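Local coordinates for protein lactaldehyde dehydrogenase (PDB 3PQA) that oxidises lactaldehyde to lactate, preferring NAD to NADP as cofactor, and so serves the biosynthesis of coenzyme F420, at residues B[73-76]-B[77-81]; B[94-97]-B[98-101]; B[320-323]-B[324-328]; B[344-348]-B[349-353]; B[408-411]-B[412-416]. One frame throughout, in Å; residues are numbered along the deposited sequence. Where two conformers were deposited one is given.

Contact 1 of 5, residues B[73-76]-B[77-81]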
loop_
_atom_site.group_PDB
_atom_site.type_symbol
_atom_site.label_atom_id
_atom_site.label_comp_id
_atom_site.label_asym_id
_atom_site.label_seq_id
_atom_site.Cartn_x
_atom_site.Cartn_y
_atom_site.Cartn_z
ATOM N N LYS B 73 9.988 -33.753 -8.296
ATOM C CA LYS B 73 11.004 -32.811 -8.771
ATOM C C LYS B 73 11.961 -33.398 -9.819
ATOM O O LYS B 73 12.121 -32.830 -10.901
ATOM C CB LYS B 73 11.801 -32.216 -7.612
ATOM C CG LYS B 73 12.644 -31.050 -8.065
ATOM C CD LYS B 73 13.419 -30.376 -6.956
ATOM C CE LYS B 73 14.295 -29.283 -7.561
ATOM N NZ LYS B 73 15.422 -28.918 -6.650
ATOM N N GLU B 74 12.585 -34.528 -9.497
ATOM C CA GLU B 74 13.591 -35.115 -10.401
ATOM C C GLU B 74 12.981 -35.556 -11.735
ATOM O O GLU B 74 13.538 -35.267 -12.807
ATOM C CB GLU B 74 14.361 -36.253 -9.717
ATOM C CG GLU B 74 15.601 -36.746 -10.491
ATOM C CD GLU B 74 16.609 -35.651 -10.852
ATOM O OE1 GLU B 74 16.637 -34.572 -10.215
ATOM O OE2 GLU B 74 17.406 -35.891 -11.787
ATOM N N GLU B 75 11.836 -36.229 -11.660
ATOM C CA GLU B 75 11.092 -36.639 -12.843
ATOM C C GLU B 75 10.765 -35.453 -13.739
ATOM O O GLU B 75 10.941 -35.525 -14.960
ATOM C CB GLU B 75 9.802 -37.368 -12.453
ATOM C CG GLU B 75 9.067 -37.999 -13.635
ATOM C CD GLU B 75 7.713 -38.590 -13.270
ATOM O OE1 GLU B 75 6.906 -38.813 -14.196
ATOM O OE2 GLU B 75 7.448 -38.838 -12.066
ATOM N N LEU B 76 10.278 -34.362 -13.140
ATOM C CA LEU B 76 9.910 -33.191 -13.931
ATOM C C LEU B 76 11.146 -32.542 -14.550
ATOM O O LEU B 76 11.105 -32.090 -15.699
ATOM C CB LEU B 76 9.118 -32.185 -13.083
ATOM C CG LEU B 76 7.739 -32.657 -12.597
ATOM C CD1 LEU B 76 7.192 -31.628 -11.609
ATOM C CD2 LEU B 76 6.756 -32.884 -13.738
ATOM N N ALA B 77 12.243 -32.511 -13.792
ATOM C CA ALA B 77 13.511 -31.978 -14.302
ATOM C C ALA B 77 14.003 -32.771 -15.514
ATOM O O ALA B 77 14.494 -32.179 -16.473
ATOM C CB ALA B 77 14.573 -31.954 -13.213
ATOM N N LYS B 78 13.862 -34.099 -15.465
ATOM C CA LYS B 78 14.278 -34.970 -16.582
ATOM C C LYS B 78 13.451 -34.708 -17.832
ATOM O O LYS B 78 13.981 -34.686 -18.946
ATOM C CB LYS B 78 14.181 -36.461 -16.212
ATOM C CG LYS B 78 15.047 -36.912 -15.049
ATOM C CD LYS B 78 16.510 -37.018 -15.417
ATOM C CE LYS B 78 17.235 -37.983 -14.491
ATOM N NZ LYS B 78 18.698 -37.880 -14.745
ATOM N N ILE B 79 12.148 -34.500 -17.642
ATOM C CA ILE B 79 11.274 -34.161 -18.753
ATOM C C ILE B 79 11.722 -32.856 -19.423
ATOM O O ILE B 79 11.746 -32.772 -20.647
ATOM C CB ILE B 79 9.786 -34.098 -18.333
ATOM C CG1 ILE B 79 9.261 -35.514 -18.043
ATOM C CG2 ILE B 79 8.942 -33.462 -19.449
ATOM C CD1 ILE B 79 8.009 -35.558 -17.151
ATOM N N LEU B 80 12.086 -31.850 -18.627
ATOM C CA LEU B 80 12.622 -30.608 -19.190
ATOM C C LEU B 80 13.886 -30.864 -20.019
ATOM O O LEU B 80 14.049 -30.303 -21.098
ATOM C CB LEU B 80 12.885 -29.561 -18.097
ATOM C CG LEU B 80 11.619 -28.993 -17.436
ATOM C CD1 LEU B 80 11.993 -28.127 -16.227
ATOM C CD2 LEU B 80 10.825 -28.182 -18.428
ATOM N N ALA B 81 14.765 -31.718 -19.512
ATOM C CA ALA B 81 16.009 -32.044 -20.209
ATOM C C ALA B 81 15.722 -32.710 -21.547
ATOM O O ALA B 81 16.262 -32.310 -22.580
ATOM C CB ALA B 81 16.888 -32.935 -19.345
#
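Glu-74 and Lys-78, one turn apart, lay two bent chains obliquely over one another. In Glu-74 CG points away from N (chi1 -169°), and the chain then folds at chi2 (54°), which carries the carboxylate along the helix toward Lys-78. There OE2 lies 3.4 Å from CE of Lys-78, nearer to that methylene than to NZ, which stands 3.8 Å from Glu-74 OE2 in a long salt bridge. The stronger partner of Glu-74 is Arg-92 of helix 88-111, held through OE1. Nearer the backbone, Lys-78 CG comes within 3.2 Å of Glu-74 O, the carbonyl that also accepts Lys-78 N at 2.9 Å. This is the first part of alpha-helix 73-84, and the same i to i+4 bonding joins Ala-77 to Lys-73, Ile-79 to Glu-75 and Leu-80 to Leu-76. With CG1 beside the backbone N (chi1 -71°), Ile-79 brings CD1 to 3.7 Å from Glu-75 O. Leu-76, Ile-79 and Leu-80 all touch helix 171-186, and Leu-80 also reaches Ala-91 and Glu-94 of helix 88-111.

Contact 2 of 5, residues B[94-97]-B[98-101]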
loop_
_atom_site.group_PDB
_atom_site.type_symbol
_atom_site.label_atom_id
_atom_site.label_comp_id
_atom_site.label_asym_id
_atom_site.label_seq_id
_atom_site.Cartn_x
_atom_site.Cartn_y
_atom_site.Cartn_z
ATOM N N GLU B 94 14.514 -24.566 -12.570
ATOM C CA GLU B 94 13.154 -24.207 -13.010
ATOM C C GLU B 94 12.072 -24.887 -12.145
ATOM O O GLU B 94 11.096 -24.247 -11.730
ATOM C CB GLU B 94 12.900 -24.496 -14.504
ATOM C CG GLU B 94 11.494 -24.030 -14.933
ATOM C CD GLU B 94 11.124 -24.298 -16.377
ATOM O OE1 GLU B 94 12.003 -24.613 -17.210
ATOM O OE2 GLU B 94 9.914 -24.172 -16.679
ATOM N N VAL B 95 12.252 -26.183 -11.877
ATOM C CA VAL B 95 11.276 -26.919 -11.061
ATOM C C VAL B 95 11.148 -26.297 -9.664
ATOM O O VAL B 95 10.029 -26.097 -9.174
ATOM C CB VAL B 95 11.572 -28.434 -10.940
ATOM C CG1 VAL B 95 10.499 -29.091 -10.082
ATOM C CG2 VAL B 95 11.618 -29.109 -12.311
ATOM N N GLU B 96 12.289 -25.987 -9.044
ATOM C CA GLU B 96 12.306 -25.342 -7.726
ATOM C C GLU B 96 11.572 -23.983 -7.744
ATOM O O GLU B 96 10.785 -23.680 -6.827
ATOM C CB GLU B 96 13.747 -25.205 -7.216
ATOM C CG GLU B 96 13.869 -24.861 -5.734
ATOM C CD GLU B 96 13.413 -25.987 -4.803
ATOM O OE1 GLU B 96 13.524 -27.179 -5.177
ATOM O OE2 GLU B 96 12.966 -25.678 -3.673
ATOM N N ARG B 97 11.785 -23.186 -8.793
ATOM C CA ARG B 97 11.064 -21.917 -8.941
ATOM C C ARG B 97 9.548 -22.122 -9.006
ATOM O O ARG B 97 8.781 -21.364 -8.400
ATOM C CB ARG B 97 11.494 -21.169 -10.199
ATOM C CG ARG B 97 12.967 -21.112 -10.416
ATOM C CD ARG B 97 13.552 -19.875 -9.884
ATOM N NE ARG B 97 13.449 -18.787 -10.851
ATOM C CZ ARG B 97 14.158 -17.663 -10.772
ATOM N NH1 ARG B 97 13.993 -16.711 -11.676
ATOM N NH2 ARG B 97 15.041 -17.496 -9.790
ATOM N N SER B 98 9.118 -23.126 -9.780
ATOM C CA SER B 98 7.689 -23.394 -9.951
ATOM C C SER B 98 7.003 -23.735 -8.632
ATOM O O SER B 98 5.859 -23.329 -8.421
ATOM C CB SER B 98 7.446 -24.465 -11.032
ATOM O OG SER B 98 7.701 -25.771 -10.547
ATOM N N ILE B 99 7.712 -24.451 -7.753
ATOM C CA ILE B 99 7.190 -24.764 -6.408
ATOM C C ILE B 99 6.942 -23.444 -5.682
ATOM O O ILE B 99 5.858 -23.230 -5.108
ATOM C CB ILE B 99 8.171 -25.643 -5.593
ATOM C CG1 ILE B 99 8.373 -26.992 -6.298
ATOM C CG2 ILE B 99 7.647 -25.880 -4.195
ATOM C CD1 ILE B 99 9.635 -27.736 -5.855
ATOM N N GLY B 100 7.940 -22.564 -5.738
ATOM C CA GLY B 100 7.842 -21.240 -5.118
ATOM C C GLY B 100 6.688 -20.389 -5.644
ATOM O O GLY B 100 6.011 -19.700 -4.877
ATOM N N THR B 101 6.455 -20.446 -6.953
ATOM C CA THR B 101 5.390 -19.672 -7.584
ATOM C C THR B 101 4.010 -20.116 -7.098
ATOM O O THR B 101 3.156 -19.281 -6.794
ATOM C CB THR B 101 5.521 -19.781 -9.121
ATOM O OG1 THR B 101 6.777 -19.205 -9.486
ATOM C CG2 THR B 101 4.401 -19.044 -9.844
#
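The flat carboxylate of Glu-96 reaches Ile-99 through one oxygen, with OE1 4.0 Å from Ile-99 CD1, while that same oxygen is salt-bridged to Lys-73 of helix 73-84. The other flat groups find their polar partners beyond the segments: the guanidinium of Arg-97 gives NH1 to Arg-428 O, and the carboxylate of Glu-94 splits its oxygens between Lys-86 (OE1) and the backbone N of Leu-144 and Asn-145 (OE2). Glu-94, Glu-96 and Arg-97 sit in the middle of alpha-helix 88-111, where Ser-98 N, Ile-99 N, Gly-100 N and Thr-101 N each bond to the carbonyl four residues earlier. Ile-99 leans back along the helix, its CG1 3.4 Å from Val-95 O, and also packs on Ile-69 of helix 55-71. Val-95, buried, shares Ile-69 with Ile-99 and also meets Leu-76 and Leu-80 of helix 73-84. Its carbonyl is gripped twice. Ile-99 N approaches at 3.2 Å from Val-95 O. Ser-98, with OG placed between its backbone N and carbonyl carbon (chi1 78°), donates OG to Val-95 O at 2.7 Å, with a C=O...OG angle of 126°.

Contact 3 of 5, residues B[320-323]-B[324-328]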
loop_
_atom_site.group_PDB
_atom_site.type_symbol
_atom_site.label_atom_id
_atom_site.label_comp_id
_atom_site.label_asym_id
_atom_site.label_seq_id
_atom_site.Cartn_x
_atom_site.Cartn_y
_atom_site.Cartn_z
ATOM N N VAL B 320 15.962 -27.949 -35.189
ATOM C CA VAL B 320 16.935 -27.819 -36.272
ATOM C C VAL B 320 16.596 -26.600 -37.130
ATOM O O VAL B 320 17.493 -25.847 -37.509
ATOM C CB VAL B 320 16.984 -29.093 -37.155
ATOM C CG1 VAL B 320 18.102 -28.991 -38.180
ATOM C CG2 VAL B 320 17.197 -30.305 -36.292
ATOM N N GLU B 321 15.303 -26.414 -37.413
ATOM C CA GLU B 321 14.788 -25.263 -38.174
ATOM C C GLU B 321 15.314 -23.939 -37.608
ATOM O O GLU B 321 15.816 -23.084 -38.348
ATOM C CB GLU B 321 13.251 -25.244 -38.169
ATOM C CG GLU B 321 12.636 -24.450 -39.328
ATOM C CD GLU B 321 11.196 -23.976 -39.088
ATOM O OE1 GLU B 321 10.370 -24.713 -38.497
ATOM O OE2 GLU B 321 10.875 -22.852 -39.528
ATOM N N HIS B 322 15.202 -23.779 -36.295
ATOM C CA HIS B 322 15.663 -22.561 -35.667
ATOM C C HIS B 322 17.179 -22.428 -35.775
ATOM O O HIS B 322 17.687 -21.375 -36.112
ATOM C CB HIS B 322 15.209 -22.482 -34.208
ATOM C CG HIS B 322 15.541 -21.178 -33.576
ATOM N ND1 HIS B 322 15.101 -19.983 -34.091
ATOM C CD2 HIS B 322 16.307 -20.870 -32.506
ATOM C CE1 HIS B 322 15.587 -18.992 -33.367
ATOM N NE2 HIS B 322 16.311 -19.506 -32.393
ATOM N N ALA B 323 17.885 -23.513 -35.501
ATOM C CA ALA B 323 19.346 -23.534 -35.577
ATOM C C ALA B 323 19.852 -23.136 -36.972
ATOM O O ALA B 323 20.833 -22.403 -37.093
ATOM C CB ALA B 323 19.867 -24.904 -35.183
ATOM N N GLU B 324 19.165 -23.611 -38.012
ATOM C CA GLU B 324 19.520 -23.301 -39.400
ATOM C C GLU B 324 19.301 -21.824 -39.683
ATOM O O GLU B 324 20.119 -21.178 -40.329
ATOM C CB GLU B 324 18.705 -24.160 -40.381
ATOM C CG GLU B 324 19.053 -25.647 -40.327
ATOM C CD GLU B 324 18.112 -26.537 -41.147
ATOM O OE1 GLU B 324 16.933 -26.165 -41.354
ATOM O OE2 GLU B 324 18.564 -27.626 -41.569
ATOM N N TRP B 325 18.187 -21.291 -39.191
ATOM C CA TRP B 325 17.914 -19.877 -39.311
ATOM C C TRP B 325 19.010 -19.058 -38.608
ATOM O O TRP B 325 19.513 -18.091 -39.173
ATOM C CB TRP B 325 16.530 -19.546 -38.759
ATOM C CG TRP B 325 16.224 -18.089 -38.757
ATOM C CD1 TRP B 325 15.787 -17.335 -39.811
ATOM C CD2 TRP B 325 16.335 -17.194 -37.638
ATOM N NE1 TRP B 325 15.615 -16.026 -39.415
ATOM C CE2 TRP B 325 15.943 -15.914 -38.087
ATOM C CE3 TRP B 325 16.720 -17.355 -36.302
ATOM C CZ2 TRP B 325 15.933 -14.790 -37.242
ATOM C CZ3 TRP B 325 16.705 -16.236 -35.459
ATOM C CH2 TRP B 325 16.311 -14.975 -35.936
ATOM N N VAL B 326 19.386 -19.463 -37.394
ATOM C CA VAL B 326 20.421 -18.755 -36.618
ATOM C C VAL B 326 21.751 -18.734 -37.381
ATOM O O VAL B 326 22.444 -17.717 -37.412
ATOM C CB VAL B 326 20.618 -19.371 -35.210
ATOM C CG1 VAL B 326 21.821 -18.746 -34.500
ATOM C CG2 VAL B 326 19.371 -19.163 -34.357
ATOM N N GLU B 327 22.076 -19.874 -37.987
ATOM C CA GLU B 327 23.256 -20.030 -38.829
ATOM C C GLU B 327 23.282 -18.985 -39.942
ATOM O O GLU B 327 24.317 -18.369 -40.194
ATOM C CB GLU B 327 23.256 -21.437 -39.419
ATOM C CG GLU B 327 24.459 -21.811 -40.265
ATOM C CD GLU B 327 24.463 -23.299 -40.582
ATOM O OE1 GLU B 327 23.495 -23.801 -41.202
ATOM O OE2 GLU B 327 25.434 -23.973 -40.197
ATOM N N LYS B 328 22.134 -18.792 -40.592
ATOM C CA LYS B 328 21.985 -17.820 -41.674
ATOM C C LYS B 328 22.157 -16.384 -41.197
ATOM O O LYS B 328 22.725 -15.554 -41.908
ATOM C CB LYS B 328 20.629 -17.977 -42.359
ATOM C CG LYS B 328 20.549 -19.159 -43.288
ATOM C CD LYS B 328 19.110 -19.499 -43.605
ATOM C CE LYS B 328 19.030 -20.758 -44.438
ATOM N NZ LYS B 328 17.666 -21.333 -44.394
#
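Glu-324, Trp-325, Val-326 and Glu-327 each donate their backbone N to the carbonyl four residues back, from Val-320 to Ala-323, which fixes this stretch as regular alpha helix; Glu-324 N to Val-320 O is the shortest of the four bonds at 2.8 Å. The side-chain contact centres on the imidazole of His-322. Its CG stands anti to the backbone N (chi1 -174°), Trp-325 has a like first torsion, and the two side chains cross at a slant. Their ring planes are 23° from parallel but slid apart, with 5.4 Å between the centroids of the His-322 ring and the six-membered Trp-325 ring, and overlap is slight. The touching atoms are His-322 CE1 and Trp-325 CE3, 3.5 Å apart. Val-326 lays CG2 over one face of the imidazole in a CH-pi contact, 3.9 Å from CG2 to the His-322 ring centroid and 21° off the normal. The imidazole is further fixed by a hydrogen bond from NE2 to Phe-370 O. Elsewhere on the helix, the extended chain of Glu-324 passes Val-320, with OE2 3.7 Å from Val-320 CG1. This start of helix 320-335 lies against strand 346-347, whose Arg-346 touches Val-320, Ala-323 and Glu-324, while Trp-325 and Val-326 meet Thr-367 and Ala-371 in the loop that precedes strand 373-379.

Contact 4 of 5, residues B[344-348]-B[349-353]; sequences GKRDK and ALFYP
Gly-344 opens the segment beside Pro-353, and its N is hydrogen-bonded to Thr-354 OG1. Lys-345 follows, laid obliquely over Tyr-352: CE stands above one ring face, 4.1 Å from Tyr-352 CG, and the more distant NZ adds at most a weak cation-pi attraction. Lys-345 O accepts Tyr-352 N at 3.1 Å and also lies over a face of the Phe-351 ring. Arg-346 pairs with Phe-351 as the non-hydrogen-bonded pair of an antiparallel beta hairpin between strands 346-347 and 350-357, its CD 4.1 Å from Phe-351 CD2. A bend at chi3 (68°) turns the guanidinium so that NH1 meets Lys-348 O at 2.9 Å, in the guanidinium plane but above the carbonyl plane, while NE is salt-bridged to Glu-327. With an alanine at Arg-346, the NH1 bond to Lys-348 O goes, Glu-327 is likely to lose its charge partner, and the packing of CG and CD against Phe-351 CD2 would probably be lost. Asp-347 and Leu-350 form the hydrogen-bonded pair: Asp-347 N to Leu-350 O is 2.8 Å, and Leu-350 N returns to Asp-347 O at 2.9 Å. One water spans this side of the hairpin, 2.7 Å from Asp-347 OD2, to which it donates, and 2.7 Å from Tyr-352 OH. Lys-348 takes the second position of a type II' turn, with a positive phi (54°) that is unusual for a residue with a side chain.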
loop_
_atom_site.group_PDB
_atom_site.type_symbol
_atom_site.label_atom_id
_atom_site.label_comp_id
_atom_site.label_asym_id
_atom_site.label_seq_id
_atom_site.Cartn_x
_atom_site.Cartn_y
_atom_site.Cartn_z
ATOM N N GLY B 344 30.304 -20.117 -34.065
ATOM C CA GLY B 344 29.717 -19.989 -35.394
ATOM C C GLY B 344 29.548 -21.341 -36.058
ATOM O O GLY B 344 29.564 -21.440 -37.286
ATOM N N LYS B 345 29.388 -22.379 -35.232
ATOM C CA LYS B 345 29.296 -23.771 -35.676
ATOM C C LYS B 345 28.045 -24.445 -35.103
ATOM O O LYS B 345 27.578 -24.093 -34.009
ATOM C CB LYS B 345 30.569 -24.552 -35.302
ATOM C CG LYS B 345 31.236 -24.083 -34.015
ATOM C CD LYS B 345 32.686 -24.533 -33.913
ATOM C CE LYS B 345 32.880 -25.512 -32.766
ATOM N NZ LYS B 345 34.155 -26.262 -32.877
ATOM N N ARG B 346 27.525 -25.413 -35.856
ATOM C CA ARG B 346 26.247 -26.063 -35.587
ATOM C C ARG B 346 26.416 -27.575 -35.779
ATOM O O ARG B 346 27.128 -28.011 -36.681
ATOM C CB ARG B 346 25.207 -25.520 -36.582
ATOM C CG ARG B 346 23.789 -25.945 -36.347
ATOM C CD ARG B 346 22.800 -25.213 -37.259
ATOM N NE ARG B 346 22.907 -25.544 -38.680
ATOM C CZ ARG B 346 22.411 -26.637 -39.260
ATOM N NH1 ARG B 346 21.791 -27.576 -38.554
ATOM N NH2 ARG B 346 22.564 -26.803 -40.564
ATOM N N ASP B 347 25.779 -28.364 -34.923
ATOM C CA ASP B 347 25.687 -29.805 -35.122
ATOM C C ASP B 347 24.222 -30.163 -34.949
ATOM O O ASP B 347 23.756 -30.339 -33.821
ATOM C CB ASP B 347 26.535 -30.538 -34.093
ATOM C CG ASP B 347 26.523 -32.045 -34.284
ATOM O OD1 ASP B 347 25.844 -32.559 -35.212
ATOM O OD2 ASP B 347 27.202 -32.727 -33.489
ATOM N N LYS B 348 23.503 -30.250 -36.068
ATOM C CA LYS B 348 22.037 -30.308 -36.072
ATOM C C LYS B 348 21.492 -29.105 -35.282
ATOM O O LYS B 348 21.772 -27.968 -35.637
ATOM C CB LYS B 348 21.515 -31.650 -35.548
ATOM C CG LYS B 348 21.947 -32.857 -36.395
ATOM C CD LYS B 348 21.794 -34.150 -35.614
ATOM C CE LYS B 348 22.800 -34.197 -34.459
ATOM N NZ LYS B 348 22.591 -35.365 -33.566
ATOM N N ALA B 349 20.756 -29.344 -34.203
ATOM C CA ALA B 349 20.224 -28.234 -33.414
ATOM C C ALA B 349 21.195 -27.735 -32.332
ATOM O O ALA B 349 20.930 -26.716 -31.673
ATOM C CB ALA B 349 18.871 -28.604 -32.812
ATOM N N LEU B 350 22.306 -28.446 -32.146
ATOM C CA LEU B 350 23.297 -28.064 -31.146
ATOM C C LEU B 350 24.139 -26.892 -31.664
ATOM O O LEU B 350 24.986 -27.050 -32.554
ATOM C CB LEU B 350 24.162 -29.259 -30.724
ATOM C CG LEU B 350 25.060 -29.091 -29.492
ATOM C CD1 LEU B 350 24.233 -28.813 -28.226
ATOM C CD2 LEU B 350 25.947 -30.317 -29.278
ATOM N N PHE B 351 23.879 -25.708 -31.118
ATOM C CA PHE B 351 24.547 -24.500 -31.579
ATOM C C PHE B 351 25.598 -24.066 -30.573
ATOM O O PHE B 351 25.294 -23.852 -29.395
ATOM C CB PHE B 351 23.543 -23.374 -31.836
ATOM C CG PHE B 351 23.974 -22.429 -32.921
ATOM C CD1 PHE B 351 24.978 -21.496 -32.690
ATOM C CD2 PHE B 351 23.396 -22.500 -34.188
ATOM C CE1 PHE B 351 25.393 -20.630 -33.686
ATOM C CE2 PHE B 351 23.817 -21.651 -35.208
ATOM C CZ PHE B 351 24.817 -20.705 -34.955
ATOM N N TYR B 352 26.836 -23.914 -31.041
ATOM C CA TYR B 352 27.938 -23.627 -30.128
ATOM C C TYR B 352 27.999 -22.151 -29.740
ATOM O O TYR B 352 27.624 -21.284 -30.540
ATOM C CB TYR B 352 29.267 -24.130 -30.729
ATOM C CG TYR B 352 29.314 -25.639 -30.708
ATOM C CD1 TYR B 352 28.595 -26.389 -31.644
ATOM C CD2 TYR B 352 30.020 -26.314 -29.721
ATOM C CE1 TYR B 352 28.595 -27.777 -31.601
ATOM C CE2 TYR B 352 30.036 -27.703 -29.671
ATOM C CZ TYR B 352 29.312 -28.428 -30.610
ATOM O OH TYR B 352 29.325 -29.804 -30.576
ATOM N N PRO B 353 28.443 -21.864 -28.501
ATOM C CA PRO B 353 28.656 -20.480 -28.075
ATOM C C PRO B 353 29.392 -19.681 -29.159
ATOM O O PRO B 353 30.478 -20.076 -29.611
ATOM C CB PRO B 353 29.487 -20.645 -26.804
ATOM C CG PRO B 353 28.909 -21.891 -26.193
ATOM C CD PRO B 353 28.644 -22.805 -27.384
HETATM O O HOH W 1 29.374 -31.316 -32.809
#

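Contact 5 of 5, residues B[408-411]-B[412-416]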
loop_
_atom_site.group_PDB
_atom_site.type_symbol
_atom_site.label_atom_id
_atom_site.label_comp_id
_atom_site.label_asym_id
_atom_site.label_seq_id
_atom_site.Cartn_x
_atom_site.Cartn_y
_atom_site.Cartn_z
ATOM N N LEU B 408 22.645 5.742 -12.063
ATOM C CA LEU B 408 21.324 6.361 -11.968
ATOM C C LEU B 408 20.901 7.001 -13.275
ATOM O O LEU B 408 19.735 6.893 -13.662
ATOM C CB LEU B 408 21.272 7.395 -10.842
ATOM C CG LEU B 408 21.610 6.902 -9.434
ATOM C CD1 LEU B 408 21.529 8.053 -8.430
ATOM C CD2 LEU B 408 20.718 5.730 -9.014
ATOM N N LYS B 409 21.845 7.658 -13.947
ATOM C CA LYS B 409 21.601 8.257 -15.261
ATOM C C LYS B 409 21.150 7.181 -16.242
ATOM O O LYS B 409 20.116 7.332 -16.899
ATOM C CB LYS B 409 22.846 8.987 -15.784
ATOM C CG LYS B 409 22.687 9.612 -17.173
ATOM C CD LYS B 409 24.032 10.131 -17.699
ATOM C CE LYS B 409 24.344 9.569 -19.081
ATOM N NZ LYS B 409 25.833 9.482 -19.355
ATOM N N PHE B 410 21.911 6.089 -16.322
ATOM C CA PHE B 410 21.558 4.982 -17.217
ATOM C C PHE B 410 20.232 4.351 -16.813
ATOM O O PHE B 410 19.386 4.091 -17.667
ATOM C CB PHE B 410 22.671 3.940 -17.264
ATOM C CG PHE B 410 23.761 4.266 -18.251
ATOM C CD1 PHE B 410 24.773 5.147 -17.917
ATOM C CD2 PHE B 410 23.774 3.681 -19.517
ATOM C CE1 PHE B 410 25.799 5.444 -18.828
ATOM C CE2 PHE B 410 24.791 3.967 -20.432
ATOM C CZ PHE B 410 25.799 4.857 -20.085
ATOM N N ALA B 411 20.046 4.111 -15.509
ATOM C CA ALA B 411 18.805 3.480 -15.024
ATOM C C ALA B 411 17.568 4.276 -15.409
ATOM O O ALA B 411 16.553 3.694 -15.806
ATOM C CB ALA B 411 18.852 3.266 -13.504
ATOM N N GLU B 412 17.659 5.599 -15.318
ATOM C CA GLU B 412 16.507 6.426 -15.640
ATOM C C GLU B 412 16.277 6.572 -17.138
ATOM O O GLU B 412 15.128 6.638 -17.572
ATOM C CB GLU B 412 16.599 7.775 -14.940
ATOM C CG GLU B 412 16.462 7.632 -13.434
ATOM C CD GLU B 412 16.710 8.924 -12.705
ATOM O OE1 GLU B 412 16.490 8.955 -11.477
ATOM O OE2 GLU B 412 17.130 9.905 -13.358
ATOM N N ASN B 413 17.355 6.574 -17.915
ATOM C CA ASN B 413 17.253 6.846 -19.340
ATOM C C ASN B 413 17.147 5.649 -20.264
ATOM O O ASN B 413 16.809 5.815 -21.438
ATOM C CB ASN B 413 18.399 7.770 -19.760
ATOM C CG ASN B 413 18.234 9.155 -19.200
ATOM O OD1 ASN B 413 17.168 9.754 -19.314
ATOM N ND2 ASN B 413 19.283 9.677 -18.590
ATOM N N LEU B 414 17.427 4.454 -19.744
ATOM C CA LEU B 414 17.220 3.225 -20.506
ATOM C C LEU B 414 15.726 2.916 -20.602
ATOM O O LEU B 414 15.037 2.795 -19.577
ATOM C CB LEU B 414 17.977 2.060 -19.848
ATOM C CG LEU B 414 19.499 2.116 -20.030
ATOM C CD1 LEU B 414 20.163 1.147 -19.096
ATOM C CD2 LEU B 414 19.839 1.770 -21.473
ATOM N N GLU B 415 15.249 2.765 -21.836
ATOM C CA GLU B 415 13.829 2.600 -22.133
ATOM C C GLU B 415 13.448 1.117 -22.070
ATOM O O GLU B 415 13.165 0.479 -23.086
ATOM C CB GLU B 415 13.514 3.235 -23.501
ATOM C CG GLU B 415 13.577 4.769 -23.475
ATOM C CD GLU B 415 13.619 5.434 -24.855
ATOM O OE1 GLU B 415 13.622 4.734 -25.889
ATOM O OE2 GLU B 415 13.641 6.681 -24.897
ATOM N N PHE B 416 13.439 0.582 -20.847
ATOM C CA PHE B 416 13.241 -0.850 -20.617
ATOM C C PHE B 416 12.324 -1.098 -19.431
ATOM O O PHE B 416 12.237 -0.263 -18.513
ATOM C CB PHE B 416 14.608 -1.539 -20.416
ATOM C CG PHE B 416 15.402 -1.624 -21.686
ATOM C CD1 PHE B 416 15.311 -2.754 -22.499
ATOM C CD2 PHE B 416 16.185 -0.536 -22.112
ATOM C CE1 PHE B 416 16.012 -2.810 -23.727
ATOM C CE2 PHE B 416 16.885 -0.586 -23.327
ATOM C CZ PHE B 416 16.810 -1.728 -24.117
#
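Leu-414 folds back against Phe-410, and this is the tight part of the contact. Its CG, anti to the carbonyl carbon and beside the backbone N (chi1 -73°), is set 3.1 Å from Phe-410 O, the oxygen that accepts Leu-414 N at 2.9 Å. From there CD1 arrives at the edge of the Phe-410 ring, 4.2 Å from Phe-410 CB. An alanine in place of Leu-414 would remove CG and both methyls and is likely to open a gap beside Phe-410 and Ile-249. The partly exposed side is looser. Asn-413 ND2 stands 3.7 Å from Lys-409 CG, the nearest approach of the two side chains, and Asn-413 N bonds to Lys-409 O at 3.0 Å and, weakly, to Phe-410 O. Glu-412 is modelled in two conformers; in the one given, OE1 forms a salt bridge with Lys-464 of a third subunit, a pairing that may not hold in the other. Leu-414 is the first residue to leave helical geometry, and here the helix end meets Lys-458 of a second subunit, whose NZ bonds to Ala-411 O and Leu-414 O. Helix 404-413 is the crossover of a beta-alpha-beta unit with strands 396-400 and 418-421: Phe-410 and Leu-414 face strands 246-250 and 396-400 and helix 384-388.

The five contacts form two touching pairs and one that stands apart. Contacts 1 and 2, on consecutive helices with centres about 12 Å apart, meet through Lys-73 NZ and Glu-96 OE1 at 3.0 Å and through Lys-73 CG against Val-95 CG1. Contacts 3 and 4, centres about 9 Å apart, join by Glu-327 OE1 to Arg-346 NE, 3.1 Å, and Val-326 CG1 on Phe-351 CE2. Contact 5 lies at the subunit interfaces, its centre about 39 Å from that of contact 1. Contact 2 lies near the probable catalytic cysteine: the side chains of Arg-97 and Cys-275 are about 10 Å apart. In contact 3, Glu-321 is about 9 Å, side chain to side chain, from Lys-224 of the inferred NAD site.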